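Multicopper oxidase (Uncultured bacterium, PDB 4E9X) probably oxidises substrates one electron at a time and uses its bound copper ions to pass those electrons to molecular oxygen. Local coordinates at residues 11-16 with 23-28; 117-122 with 141-146; 166-171 with 256-261; 173-178 with 284-289. One frame throughout, in Å; residues are numbered along the deposited sequence.

Overall arrangement
From the N terminus, interaction 1 closes a tight hairpin between strands 3-18 and 21-28. Interaction 2 comes next and closes a loop of 18 residues. It packs strand 119-125 of one sheet against strand 138-147 of another. The two contacts touch through Phe26 and Phe28, which lie on Met118 and Trp119. Strand 138-147 pairs with strand 167-170, which carries one side of interaction 3; Asn171 bonds to Ile141 and Met143. Interactions 3 and 4 close long loops, with 84 and 105 residues between their segments. These two cross, because their segments alternate along the chain. They also touch, through Phe168 and Ser174. Lys16 meets Leu177, which joins interaction 4 to the first hairpin.

Interaction 1. Residues 11-16 with 23-28; sequences EEVTIK and YKVFGF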
loop_
_atom_site.group_PDB
_atom_site.type_symbol
_atom_site.label_atom_id
_atom_site.label_comp_id
_atom_site.label_asym_id
_atom_site.label_seq_id
_atom_site.Cartn_x
_atom_site.Cartn_y
_atom_site.Cartn_z
ATOM N N GLU A 11 -16.378 -27.485 2.333
ATOM C CA GLU A 11 -17.623 -27.767 1.615
ATOM C C GLU A 11 -17.722 -26.960 0.338
ATOM O O GLU A 11 -17.260 -25.808 0.308
ATOM C CB GLU A 11 -18.854 -27.415 2.492
ATOM C CG GLU A 11 -18.820 -28.144 3.839
ATOM C CD GLU A 11 -19.064 -29.636 3.808
ATOM O OE1 GLU A 11 -19.517 -30.190 2.785
ATOM O OE2 GLU A 11 -18.772 -30.312 4.863
ATOM N N GLU A 12 -18.365 -27.518 -0.699
ATOM C CA GLU A 12 -18.704 -26.750 -1.878
ATOM C C GLU A 12 -20.090 -26.154 -1.649
ATOM O O GLU A 12 -21.077 -26.867 -1.554
ATOM C CB GLU A 12 -18.729 -27.647 -3.131
ATOM C CG GLU A 12 -17.331 -28.149 -3.439
ATOM C CD GLU A 12 -17.192 -29.013 -4.662
ATOM O OE1 GLU A 12 -18.191 -29.277 -5.379
ATOM O OE2 GLU A 12 -16.038 -29.410 -4.947
ATOM N N VAL A 13 -20.112 -24.817 -1.545
ATOM C CA VAL A 13 -21.363 -24.096 -1.374
ATOM C C VAL A 13 -21.333 -22.865 -2.255
ATOM O O VAL A 13 -20.265 -22.467 -2.784
ATOM C CB VAL A 13 -21.635 -23.699 0.104
ATOM C CG1 VAL A 13 -21.762 -24.927 0.987
ATOM C CG2 VAL A 13 -20.533 -22.772 0.656
ATOM N N THR A 14 -22.516 -22.269 -2.436
ATOM C CA THR A 14 -22.661 -20.987 -3.139
ATOM C C THR A 14 -23.162 -19.909 -2.147
ATOM O O THR A 14 -24.123 -20.128 -1.412
ATOM C CB THR A 14 -23.676 -21.165 -4.295
ATOM O OG1 THR A 14 -23.176 -22.146 -5.221
ATOM C CG2 THR A 14 -23.928 -19.870 -5.056
ATOM N N ILE A 15 -22.487 -18.770 -2.198
ATOM C CA ILE A 15 -22.843 -17.673 -1.321
ATOM C C ILE A 15 -23.345 -16.514 -2.132
ATOM O O ILE A 15 -22.983 -16.378 -3.279
ATOM C CB ILE A 15 -21.645 -17.225 -0.400
ATOM C CG1 ILE A 15 -20.425 -16.870 -1.231
ATOM C CG2 ILE A 15 -21.361 -18.319 0.616
ATOM C CD1 ILE A 15 -19.342 -16.168 -0.395
ATOM N N LYS A 16 -24.155 -15.682 -1.551
ATOM C CA LYS A 16 -24.561 -14.453 -2.232
ATOM C C LYS A 16 -23.643 -13.339 -1.773
ATOM O O LYS A 16 -23.687 -12.978 -0.612
ATOM C CB LYS A 16 -26.023 -14.109 -1.886
ATOM C CG LYS A 16 -26.482 -12.888 -2.706
ATOM C CD LYS A 16 -27.937 -12.634 -2.525
ATOM C CE LYS A 16 -28.908 -13.106 -3.580
ATOM N NZ LYS A 16 -28.504 -14.189 -4.492
ATOM N N TYR A 23 -21.785 -16.825 -5.759
ATOM C CA TYR A 23 -20.392 -17.189 -6.005
ATOM C C TYR A 23 -20.128 -18.582 -5.455
ATOM O O TYR A 23 -20.446 -18.859 -4.295
ATOM C CB TYR A 23 -19.485 -16.133 -5.350
ATOM C CG TYR A 23 -18.214 -15.876 -6.143
ATOM C CD1 TYR A 23 -18.167 -14.778 -7.012
ATOM C CD2 TYR A 23 -17.074 -16.658 -6.058
ATOM C CE1 TYR A 23 -17.071 -14.453 -7.783
ATOM C CE2 TYR A 23 -15.948 -16.358 -6.829
ATOM C CZ TYR A 23 -15.950 -15.281 -7.673
ATOM O OH TYR A 23 -14.802 -14.980 -8.407
ATOM N N LYS A 24 -19.559 -19.475 -6.249
ATOM C CA LYS A 24 -19.140 -20.802 -5.796
ATOM C C LYS A 24 -17.854 -20.680 -5.002
ATOM O O LYS A 24 -16.861 -20.108 -5.465
ATOM C CB LYS A 24 -18.932 -21.757 -6.970
ATOM C CG LYS A 24 -20.220 -22.149 -7.696
ATOM C CD LYS A 24 -19.934 -23.386 -8.528
ATOM C CE LYS A 24 -21.139 -24.119 -9.047
ATOM N NZ LYS A 24 -22.506 -23.830 -8.642
ATOM N N VAL A 25 -17.864 -21.207 -3.790
ATOM C CA VAL A 25 -16.767 -21.069 -2.868
ATOM C C VAL A 25 -16.443 -22.429 -2.249
ATOM O O VAL A 25 -17.222 -23.380 -2.349
ATOM C CB VAL A 25 -17.033 -20.041 -1.751
ATOM C CG1 VAL A 25 -17.180 -18.626 -2.422
ATOM C CG2 VAL A 25 -18.221 -20.400 -0.886
ATOM N N PHE A 26 -15.293 -22.552 -1.612
ATOM C CA PHE A 26 -14.932 -23.697 -0.802
ATOM C C PHE A 26 -14.960 -23.252 0.663
ATOM O O PHE A 26 -13.971 -22.806 1.207
ATOM C CB PHE A 26 -13.547 -24.216 -1.187
ATOM C CG PHE A 26 -13.440 -24.780 -2.596
ATOM C CD1 PHE A 26 -14.226 -25.837 -3.027
ATOM C CD2 PHE A 26 -12.512 -24.219 -3.473
ATOM C CE1 PHE A 26 -14.086 -26.372 -4.309
ATOM C CE2 PHE A 26 -12.372 -24.746 -4.756
ATOM C CZ PHE A 26 -13.153 -25.830 -5.143
ATOM N N GLY A 27 -16.132 -23.344 1.274
ATOM C CA GLY A 27 -16.293 -22.738 2.604
ATOM C C GLY A 27 -15.921 -23.712 3.685
ATOM O O GLY A 27 -16.399 -24.857 3.746
ATOM N N PHE A 28 -15.064 -23.290 4.596
ATOM C CA PHE A 28 -14.833 -24.020 5.830
ATOM C C PHE A 28 -16.166 -24.080 6.582
ATOM O O PHE A 28 -16.830 -23.066 6.779
ATOM C CB PHE A 28 -13.747 -23.321 6.650
ATOM C CG PHE A 28 -12.347 -23.425 6.019
ATOM C CD1 PHE A 28 -11.754 -24.672 5.858
ATOM C CD2 PHE A 28 -11.685 -22.296 5.597
ATOM C CE1 PHE A 28 -10.492 -24.823 5.265
ATOM C CE2 PHE A 28 -10.426 -22.426 5.064
ATOM C CZ PHE A 28 -9.797 -23.682 4.903
HETATM O O HOH W 1 -23.689 -21.809 -7.867
#
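Tyr23 and Ile15 form a hydrogen-bonded antiparallel pair, with Tyr23 N 2.8 Å from Ile15 O and Ile15 N 2.9 Å from Tyr23 O. The phenol leads away, and its OH bonds to Glu148 O. Lys24 lies across from Thr14 on the other face. One water joins Lys24 NZ to Thr14 OG1, and NZ also makes a salt bridge to Asp153. Val25 N donates to Val13 O at 2.9 Å, almost straight at 171°. The return bond, Val13 N to Val25 O, is weak at 3.3 Å. Val25 divides its methyls: CG2 meets Val13 CG2 at 3.7 Å, and CG1 meets Ile15 CD1 at 3.9 Å. Phe26 runs alongside Glu12, each with CG beside its backbone N (chi1 -65° and -67°). Glu12 OE2 sits in plane at the ring edge, 3.7 Å from Phe26 CE1, and bonds to Ser54 OG. Gly27 N donates to Glu11 O at 2.9 Å. This is an antiparallel beta hairpin of the first cupredoxin domain, where Phe26 meets the copper ligand His57 edge-to-face.

Interaction 2. Residues 117-122 with 141-146; sequences GMWGPL and IMMMST
A Met-aromatic contact between Met143 and Trp119 lies at the middle of the interface between the two cupredoxin domains. Trp119 directly follows Met118, which binds a copper ion together with His57, Cys105 and His112, the ligand set of a type 1 site. Strands 119-122 and 141-146 run roughly antiparallel but do not pair: Gly120 CA and Met143 CA are 8.2 Å apart. Side chains fill the gap. The Met143 SD is 4.9 Å from the centroid of the Trp119 six-membered ring and lies oblique to it. A bend at the end of the methionine (chi3 75°) brings Met143 CE to 3.6 Å from Trp119 CE3 and also onto Gly120 C. Further along the ring, Ser145 OG lies 3.5 Å from Trp119 CZ2. That hydroxyl has a weak hydrogen bond to Ser169 OG. At the other end, Pro121 CD meets Met143 SD at 3.9 Å, and Pro121 CB meets Ile141 CD1 at 3.8 Å. Phe194 packs on Pro121, Ile141 and Met143. No hydrogen bond spans the two segments. Their cohesion therefore rests on dispersion between a polarisable thioether, an indole and aliphatic groups, all of them buried.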
loop_
_atom_site.group_PDB
_atom_site.type_symbol
_atom_site.label_atom_id
_atom_site.label_comp_id
_atom_site.label_asym_id
_atom_site.label_seq_id
_atom_site.Cartn_x
_atom_site.Cartn_y
_atom_site.Cartn_z
ATOM N N GLY A 117 -13.007 -18.004 -0.934
ATOM C CA GLY A 117 -13.451 -17.804 0.421
ATOM C C GLY A 117 -12.806 -18.712 1.445
ATOM O O GLY A 117 -13.345 -18.884 2.526
ATOM N N MET A 118 -11.617 -19.282 1.125
ATOM C CA MET A 118 -11.004 -20.258 2.054
ATOM C C MET A 118 -10.175 -19.583 3.119
ATOM O O MET A 118 -8.938 -19.672 3.167
ATOM C CB MET A 118 -10.117 -21.220 1.232
ATOM C CG MET A 118 -10.957 -21.930 0.134
ATOM S SD MET A 118 -10.215 -23.529 -0.296
ATOM C CE MET A 118 -10.496 -24.476 1.214
ATOM N N TRP A 119 -10.881 -18.947 4.079
ATOM C CA TRP A 119 -10.177 -18.229 5.140
ATOM C C TRP A 119 -11.154 -17.945 6.267
ATOM O O TRP A 119 -12.395 -17.903 6.084
ATOM C CB TRP A 119 -9.631 -16.889 4.606
ATOM C CG TRP A 119 -10.440 -16.138 3.592
ATOM C CD1 TRP A 119 -10.257 -16.137 2.241
ATOM C CD2 TRP A 119 -11.557 -15.271 3.856
ATOM N NE1 TRP A 119 -11.185 -15.330 1.645
ATOM C CE2 TRP A 119 -12.011 -14.758 2.599
ATOM C CE3 TRP A 119 -12.202 -14.849 5.048
ATOM C CZ2 TRP A 119 -13.098 -13.865 2.469
ATOM C CZ3 TRP A 119 -13.281 -13.963 4.925
ATOM C CH2 TRP A 119 -13.692 -13.496 3.671
ATOM N N GLY A 120 -10.604 -17.761 7.451
ATOM C CA GLY A 120 -11.374 -17.397 8.626
ATOM C C GLY A 120 -10.436 -16.894 9.702
ATOM O O GLY A 120 -9.229 -16.909 9.538
ATOM N N PRO A 121 -11.021 -16.353 10.792
ATOM C CA PRO A 121 -10.235 -15.719 11.848
ATOM C C PRO A 121 -9.838 -16.650 12.987
ATOM O O PRO A 121 -10.649 -17.514 13.368
ATOM C CB PRO A 121 -11.194 -14.604 12.354
ATOM C CG PRO A 121 -12.575 -15.281 12.201
ATOM C CD PRO A 121 -12.492 -16.204 10.980
ATOM N N LEU A 122 -8.630 -16.442 13.501
ATOM C CA LEU A 122 -8.072 -17.186 14.634
ATOM C C LEU A 122 -7.647 -16.165 15.688
ATOM O O LEU A 122 -6.659 -15.479 15.475
ATOM C CB LEU A 122 -6.947 -18.115 14.158
ATOM C CG LEU A 122 -6.107 -18.750 15.269
ATOM C CD1 LEU A 122 -6.919 -19.630 16.223
ATOM C CD2 LEU A 122 -4.959 -19.569 14.628
ATOM N N ILE A 141 -14.739 -8.118 13.887
ATOM C CA ILE A 141 -13.853 -8.688 12.848
ATOM C C ILE A 141 -14.307 -8.214 11.506
ATOM O O ILE A 141 -15.483 -8.391 11.153
ATOM C CB ILE A 141 -13.871 -10.225 12.958
ATOM C CG1 ILE A 141 -12.985 -10.672 14.157
ATOM C CG2 ILE A 141 -13.431 -10.922 11.659
ATOM C CD1 ILE A 141 -13.133 -12.125 14.555
ATOM N N MET A 142 -13.389 -7.658 10.721
ATOM C CA MET A 142 -13.638 -7.204 9.345
ATOM C C MET A 142 -12.617 -7.812 8.391
ATOM O O MET A 142 -11.447 -7.387 8.352
ATOM C CB MET A 142 -13.561 -5.670 9.220
ATOM C CG MET A 142 -14.720 -5.002 10.003
ATOM S SD MET A 142 -14.811 -3.278 9.529
ATOM C CE MET A 142 -15.982 -2.595 10.699
ATOM N N MET A 143 -13.053 -8.816 7.604
ATOM C CA MET A 143 -12.119 -9.507 6.689
ATOM C C MET A 143 -12.449 -9.060 5.285
ATOM O O MET A 143 -13.568 -9.334 4.771
ATOM C CB MET A 143 -12.326 -11.031 6.832
ATOM C CG MET A 143 -12.113 -11.489 8.284
ATOM S SD MET A 143 -12.013 -13.297 8.499
ATOM C CE MET A 143 -10.367 -13.603 7.865
ATOM N N MET A 144 -11.547 -8.339 4.663
ATOM C CA MET A 144 -11.799 -7.761 3.342
ATOM C C MET A 144 -11.286 -8.666 2.245
ATOM O O MET A 144 -10.246 -9.309 2.403
ATOM C CB MET A 144 -11.127 -6.380 3.202
ATOM C CG MET A 144 -12.009 -5.210 3.670
ATOM S SD MET A 144 -12.463 -5.236 5.415
ATOM C CE MET A 144 -10.828 -5.029 6.158
ATOM N N SER A 145 -12.014 -8.752 1.121
ATOM C CA SER A 145 -11.588 -9.536 -0.028
ATOM C C SER A 145 -12.278 -8.958 -1.267
ATOM O O SER A 145 -13.073 -8.018 -1.229
ATOM C CB SER A 145 -11.850 -11.016 0.147
ATOM O OG SER A 145 -13.235 -11.303 0.152
ATOM N N THR A 146 -11.859 -9.575 -2.373
ATOM C CA THR A 146 -12.353 -9.159 -3.685
ATOM C C THR A 146 -12.843 -10.366 -4.475
ATOM O O THR A 146 -12.513 -11.514 -4.164
ATOM C CB THR A 146 -11.296 -8.382 -4.528
ATOM O OG1 THR A 146 -10.336 -9.312 -5.028
ATOM C CG2 THR A 146 -10.607 -7.336 -3.657
#

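Interaction 3. Residues 166-171 with 256-261; sequences DYFSVN and DTHVTA
His258 lies over one face of the Phe168 ring with both imidazole and backbone CA. The two rings form an offset stack, with centroids 4.3 Å apart and planes at 17°. Both have CG beside the backbone N (chi1 -49° for Phe168 and -68° for His258), which lets the rings overlap. His258 CA makes a CH-pi contact 3.8 Å from the Phe168 centroid. His258 ND1 is hydrogen-bonded to Asp253. Thr260 O sits in plane at the phenyl edge, and Thr257 O approaches obliquely, 3.4 Å from Phe168 CE2. Asp166 and Tyr167 form a classic beta bulge opposite Trp147, at strand 167-170, an outermost strand of a six-stranded sheet in the second cupredoxin domain. The partner is the loop between strands 248-253 and 270-275, after the copper ligand His252. No direct hydrogen bond crosses; two waters bridge the polar atoms. One accepts from Phe168 N at 2.8 Å and donates to Thr260 O at 2.7 Å. The other donates to Asp166 O and Thr260 OG1, which donates to Thr257 O. Ala261 C lies over one face of the Tyr167 ring, toward its rim, and Ala261 CB is 3.6 Å from Tyr167 CE1. Thr260 also packs on Asn110 of the second subunit.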
loop_
_atom_site.group_PDB
_atom_site.type_symbol
_atom_site.label_atom_id
_atom_site.label_comp_id
_atom_site.label_asym_id
_atom_site.label_seq_id
_atom_site.Cartn_x
_atom_site.Cartn_y
_atom_site.Cartn_z
ATOM N N ASP A 166 -14.140 -7.242 -9.795
ATOM C CA ASP A 166 -15.152 -6.253 -10.025
ATOM C C ASP A 166 -16.177 -6.194 -8.889
ATOM O O ASP A 166 -17.088 -5.358 -8.940
ATOM C CB ASP A 166 -15.870 -6.454 -11.358
ATOM C CG ASP A 166 -16.388 -7.868 -11.583
ATOM O OD1 ASP A 166 -16.119 -8.783 -10.802
ATOM O OD2 ASP A 166 -17.092 -8.080 -12.612
ATOM N N TYR A 167 -16.016 -6.998 -7.851
ATOM C CA TYR A 167 -16.839 -6.877 -6.648
ATOM C C TYR A 167 -15.907 -6.990 -5.432
ATOM O O TYR A 167 -14.819 -7.520 -5.491
ATOM C CB TYR A 167 -17.931 -7.917 -6.540
ATOM C CG TYR A 167 -19.061 -7.816 -7.546
ATOM C CD1 TYR A 167 -20.306 -7.349 -7.175
ATOM C CD2 TYR A 167 -18.838 -8.256 -8.866
ATOM C CE1 TYR A 167 -21.371 -7.274 -8.110
ATOM C CE2 TYR A 167 -19.893 -8.179 -9.782
ATOM C CZ TYR A 167 -21.146 -7.701 -9.416
ATOM O OH TYR A 167 -22.161 -7.645 -10.361
ATOM N N PHE A 168 -16.348 -6.355 -4.353
ATOM C CA PHE A 168 -15.523 -6.092 -3.147
ATOM C C PHE A 168 -16.340 -6.286 -1.878
ATOM O O PHE A 168 -17.541 -5.982 -1.913
ATOM C CB PHE A 168 -14.904 -4.677 -3.197
ATOM C CG PHE A 168 -14.220 -4.406 -4.533
ATOM C CD1 PHE A 168 -12.888 -4.789 -4.695
ATOM C CD2 PHE A 168 -14.929 -3.845 -5.592
ATOM C CE1 PHE A 168 -12.284 -4.615 -5.930
ATOM C CE2 PHE A 168 -14.308 -3.681 -6.839
ATOM C CZ PHE A 168 -12.991 -4.082 -6.984
ATOM N N SER A 169 -15.754 -6.753 -0.788
ATOM C CA SER A 169 -16.594 -7.060 0.349
ATOM C C SER A 169 -15.862 -6.907 1.669
ATOM O O SER A 169 -14.628 -6.904 1.764
ATOM C CB SER A 169 -17.120 -8.511 0.245
ATOM O OG SER A 169 -15.996 -9.429 0.143
ATOM N N VAL A 170 -16.679 -6.823 2.726
ATOM C CA VAL A 170 -16.244 -7.130 4.072
ATOM C C VAL A 170 -17.049 -8.342 4.521
ATOM O O VAL A 170 -18.280 -8.380 4.354
ATOM C CB VAL A 170 -16.399 -5.914 5.027
ATOM C CG1 VAL A 170 -17.801 -5.322 5.015
ATOM C CG2 VAL A 170 -15.997 -6.324 6.477
ATOM N N ASN A 171 -16.387 -9.339 5.077
ATOM C CA ASN A 171 -17.012 -10.598 5.541
ATOM C C ASN A 171 -17.902 -11.174 4.458
ATOM O O ASN A 171 -19.019 -11.631 4.735
ATOM C CB ASN A 171 -17.753 -10.391 6.860
ATOM C CG ASN A 171 -16.756 -10.025 7.957
ATOM O OD1 ASN A 171 -15.557 -10.112 7.740
ATOM N ND2 ASN A 171 -17.239 -9.566 9.120
ATOM N N ASP A 256 -11.366 4.185 -4.432
ATOM C CA ASP A 256 -12.562 4.600 -5.206
ATOM C C ASP A 256 -13.198 3.482 -5.999
ATOM O O ASP A 256 -14.432 3.387 -5.978
ATOM C CB ASP A 256 -12.154 5.741 -6.145
ATOM C CG ASP A 256 -11.442 6.872 -5.420
ATOM O OD1 ASP A 256 -10.759 6.771 -4.369
ATOM O OD2 ASP A 256 -11.583 7.984 -5.951
ATOM N N THR A 257 -12.419 2.651 -6.714
ATOM C CA THR A 257 -13.053 1.592 -7.487
ATOM C C THR A 257 -13.634 0.490 -6.637
ATOM O O THR A 257 -14.434 -0.323 -7.113
ATOM C CB THR A 257 -12.047 0.981 -8.487
ATOM O OG1 THR A 257 -10.990 0.494 -7.646
ATOM C CG2 THR A 257 -11.470 1.963 -9.464
ATOM N N HIS A 258 -13.331 0.414 -5.336
ATOM C CA HIS A 258 -13.853 -0.648 -4.484
ATOM C C HIS A 258 -15.235 -0.342 -3.945
ATOM O O HIS A 258 -15.846 -1.266 -3.409
ATOM C CB HIS A 258 -12.907 -0.833 -3.274
ATOM C CG HIS A 258 -11.588 -1.397 -3.714
ATOM N ND1 HIS A 258 -10.642 -1.812 -2.822
ATOM C CD2 HIS A 258 -11.074 -1.638 -4.956
ATOM C CE1 HIS A 258 -9.586 -2.277 -3.478
ATOM N NE2 HIS A 258 -9.830 -2.182 -4.787
ATOM N N VAL A 259 -15.725 0.913 -4.090
ATOM C CA VAL A 259 -17.117 1.148 -3.648
ATOM C C VAL A 259 -18.039 1.072 -4.856
ATOM O O VAL A 259 -18.947 1.848 -5.127
ATOM C CB VAL A 259 -17.286 2.458 -2.876
ATOM C CG1 VAL A 259 -16.572 2.260 -1.511
ATOM C CG2 VAL A 259 -16.752 3.645 -3.577
ATOM N N THR A 260 -17.804 0.010 -5.612
ATOM C CA THR A 260 -18.636 -0.322 -6.765
ATOM C C THR A 260 -18.960 -1.818 -6.683
ATOM O O THR A 260 -18.330 -2.576 -5.928
ATOM C CB THR A 260 -17.950 0.001 -8.109
ATOM O OG1 THR A 260 -16.795 -0.867 -8.318
ATOM C CG2 THR A 260 -17.476 1.446 -8.203
ATOM N N ALA A 261 -19.918 -2.242 -7.528
ATOM C CA ALA A 261 -20.290 -3.652 -7.588
ATOM C C ALA A 261 -20.620 -3.916 -9.037
ATOM O O ALA A 261 -21.627 -3.380 -9.530
ATOM C CB ALA A 261 -21.518 -3.905 -6.728
HETATM O O HOH W 2 -17.062 -2.839 -10.052
HETATM O O HOH W 3 -18.797 -5.031 -4.797
#

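Interaction 4. Residues 173-178 with 284-289; sequences KSFPLT and YVWKDK
Trp286 and Lys289 close tightly on the carbonyls of Pro176 and Thr178. Lys289 NZ donates to both, at 2.8 Å to Pro176 O and 2.9 Å to Thr178 O. Pro176 O also accepts from Trp286 NE1 at 3.2 Å, bent at 140°, on a lone pair in the carbonyl plane, so two donors grip one oxygen. The indole is sandwiched. Phe175 CE1 lies over one face and Lys289 CE over the opposite face; the lysine has CG opposite its backbone N (chi1 -180°) and bends at chi2 (57°). At the indole edge, in plane, Thr178 OG1 is 3.3 Å from Trp286 CZ2 and bonds onward to Ile270 O. The contact ties the loop between strands 167-170 and 181-183 to the loop after strand 270-275, on which Trp286 packs. Type I and type II turns overlap in segment 284-289, and the peptide bond before Pro176 is cis. Packing is looser toward solvent. Exposed Val285 brings CG2 only to 4.0 Å from Phe175 CZ. Its backbone hydrogen-bonds to the second subunit.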
loop_
_atom_site.group_PDB
_atom_site.type_symbol
_atom_site.label_atom_id
_atom_site.label_comp_id
_atom_site.label_asym_id
_atom_site.label_seq_id
_atom_site.Cartn_x
_atom_site.Cartn_y
_atom_site.Cartn_z
ATOM N N LYS A 173 -19.669 -9.945 2.040
ATOM C CA LYS A 173 -20.828 -9.256 1.469
ATOM C C LYS A 173 -20.403 -7.872 0.994
ATOM O O LYS A 173 -19.539 -7.204 1.547
ATOM C CB LYS A 173 -21.991 -9.204 2.480
ATOM C CG LYS A 173 -22.231 -10.558 3.167
ATOM C CD LYS A 173 -23.622 -10.820 3.710
ATOM C CE LYS A 173 -23.633 -12.020 4.666
ATOM N NZ LYS A 173 -23.582 -13.301 3.898
ATOM N N SER A 174 -21.086 -7.470 -0.078
ATOM C CA SER A 174 -20.969 -6.152 -0.695
ATOM C C SER A 174 -22.200 -5.303 -0.341
ATOM O O SER A 174 -23.338 -5.801 -0.462
ATOM C CB SER A 174 -20.856 -6.385 -2.205
ATOM O OG SER A 174 -20.914 -5.159 -2.962
ATOM N N PHE A 175 -21.992 -4.066 0.094
ATOM C CA PHE A 175 -23.078 -3.161 0.388
ATOM C C PHE A 175 -24.068 -3.139 -0.771
ATOM O O PHE A 175 -23.631 -3.024 -1.925
ATOM C CB PHE A 175 -22.474 -1.757 0.601
ATOM C CG PHE A 175 -23.563 -0.741 0.973
ATOM C CD1 PHE A 175 -23.902 -0.535 2.305
ATOM C CD2 PHE A 175 -24.225 -0.022 -0.000
ATOM C CE1 PHE A 175 -24.924 0.361 2.643
ATOM C CE2 PHE A 175 -25.240 0.851 0.339
ATOM C CZ PHE A 175 -25.608 1.051 1.657
ATOM N N PRO A 176 -25.392 -3.177 -0.562
ATOM C CA PRO A 176 -26.087 -3.063 0.729
ATOM C C PRO A 176 -26.311 -4.318 1.548
ATOM O O PRO A 176 -27.026 -4.256 2.548
ATOM C CB PRO A 176 -27.475 -2.558 0.289
ATOM C CG PRO A 176 -27.686 -3.278 -1.007
ATOM C CD PRO A 176 -26.313 -3.187 -1.706
ATOM N N LEU A 177 -25.697 -5.418 1.135
ATOM C CA LEU A 177 -25.876 -6.716 1.819
ATOM C C LEU A 177 -24.988 -6.861 3.033
ATOM O O LEU A 177 -25.099 -7.855 3.767
ATOM C CB LEU A 177 -25.675 -7.886 0.867
ATOM C CG LEU A 177 -26.656 -7.933 -0.321
ATOM C CD1 LEU A 177 -26.423 -9.211 -1.134
ATOM C CD2 LEU A 177 -28.097 -7.798 0.160
ATOM N N THR A 178 -24.096 -5.920 3.281
ATOM C CA THR A 178 -23.384 -5.854 4.558
ATOM C C THR A 178 -24.384 -5.479 5.651
ATOM O O THR A 178 -25.572 -5.299 5.414
ATOM C CB THR A 178 -22.241 -4.829 4.445
ATOM O OG1 THR A 178 -22.864 -3.653 3.932
ATOM C CG2 THR A 178 -21.166 -5.245 3.471
ATOM N N TYR A 284 -33.305 7.102 5.356
ATOM C CA TYR A 284 -32.063 6.361 5.668
ATOM C C TYR A 284 -32.020 5.053 4.915
ATOM O O TYR A 284 -32.957 4.242 4.958
ATOM C CB TYR A 284 -31.963 6.119 7.192
ATOM C CG TYR A 284 -30.770 5.271 7.604
ATOM C CD1 TYR A 284 -29.496 5.555 7.073
ATOM C CD2 TYR A 284 -30.863 4.205 8.499
ATOM C CE1 TYR A 284 -28.420 4.798 7.446
ATOM C CE2 TYR A 284 -29.783 3.442 8.863
ATOM C CZ TYR A 284 -28.540 3.749 8.313
ATOM O OH TYR A 284 -27.441 3.004 8.671
ATOM N N VAL A 285 -30.904 4.804 4.244
ATOM C CA VAL A 285 -30.785 3.623 3.393
ATOM C C VAL A 285 -31.055 2.314 4.150
ATOM O O VAL A 285 -31.624 1.371 3.588
ATOM C CB VAL A 285 -29.414 3.585 2.683
ATOM C CG1 VAL A 285 -28.272 3.370 3.694
ATOM C CG2 VAL A 285 -29.295 2.477 1.646
ATOM N N TRP A 286 -30.706 2.263 5.409
ATOM C CA TRP A 286 -30.837 1.009 6.174
ATOM C C TRP A 286 -31.941 1.087 7.195
ATOM O O TRP A 286 -31.948 0.339 8.198
ATOM C CB TRP A 286 -29.463 0.659 6.735
ATOM C CG TRP A 286 -28.647 -0.267 5.870
ATOM C CD1 TRP A 286 -29.013 -0.927 4.750
ATOM C CD2 TRP A 286 -27.271 -0.621 6.124
ATOM N NE1 TRP A 286 -27.967 -1.706 4.232
ATOM C CE2 TRP A 286 -26.886 -1.516 5.075
ATOM C CE3 TRP A 286 -26.346 -0.243 7.109
ATOM C CZ2 TRP A 286 -25.585 -2.054 5.026
ATOM C CZ3 TRP A 286 -25.068 -0.793 7.050
ATOM C CH2 TRP A 286 -24.697 -1.680 6.031
ATOM N N LYS A 287 -32.935 1.943 6.977
ATOM C CA LYS A 287 -34.096 1.930 7.881
ATOM C C LYS A 287 -34.771 0.560 7.844
ATOM O O LYS A 287 -34.920 -0.048 6.779
ATOM C CB LYS A 287 -35.060 3.047 7.467
ATOM C CG LYS A 287 -36.398 2.993 8.194
ATOM C CD LYS A 287 -37.393 3.934 7.544
ATOM C CE LYS A 287 -38.745 3.725 8.203
ATOM N NZ LYS A 287 -38.653 3.557 9.690
ATOM N N ASP A 288 -35.174 -0.032 8.947
ATOM C CA ASP A 288 -35.770 -1.393 8.778
ATOM C C ASP A 288 -34.918 -2.488 8.160
ATOM O O ASP A 288 -35.336 -3.527 7.616
ATOM C CB ASP A 288 -37.084 -1.354 7.951
ATOM C CG ASP A 288 -38.108 -0.495 8.642
ATOM O OD1 ASP A 288 -38.246 -0.650 9.882
ATOM O OD2 ASP A 288 -38.766 0.309 7.952
ATOM N N LYS A 289 -33.610 -2.366 8.217
ATOM C CA LYS A 289 -32.681 -3.467 7.848
ATOM C C LYS A 289 -33.009 -4.754 8.538
ATOM O O LYS A 289 -33.304 -4.745 9.740
ATOM C CB LYS A 289 -31.302 -2.984 8.290
ATOM C CG LYS A 289 -30.136 -3.923 8.025
ATOM C CD LYS A 289 -30.021 -4.289 6.516
ATOM C CE LYS A 289 -28.582 -4.662 6.270
ATOM N NZ LYS A 289 -28.400 -5.093 4.856
#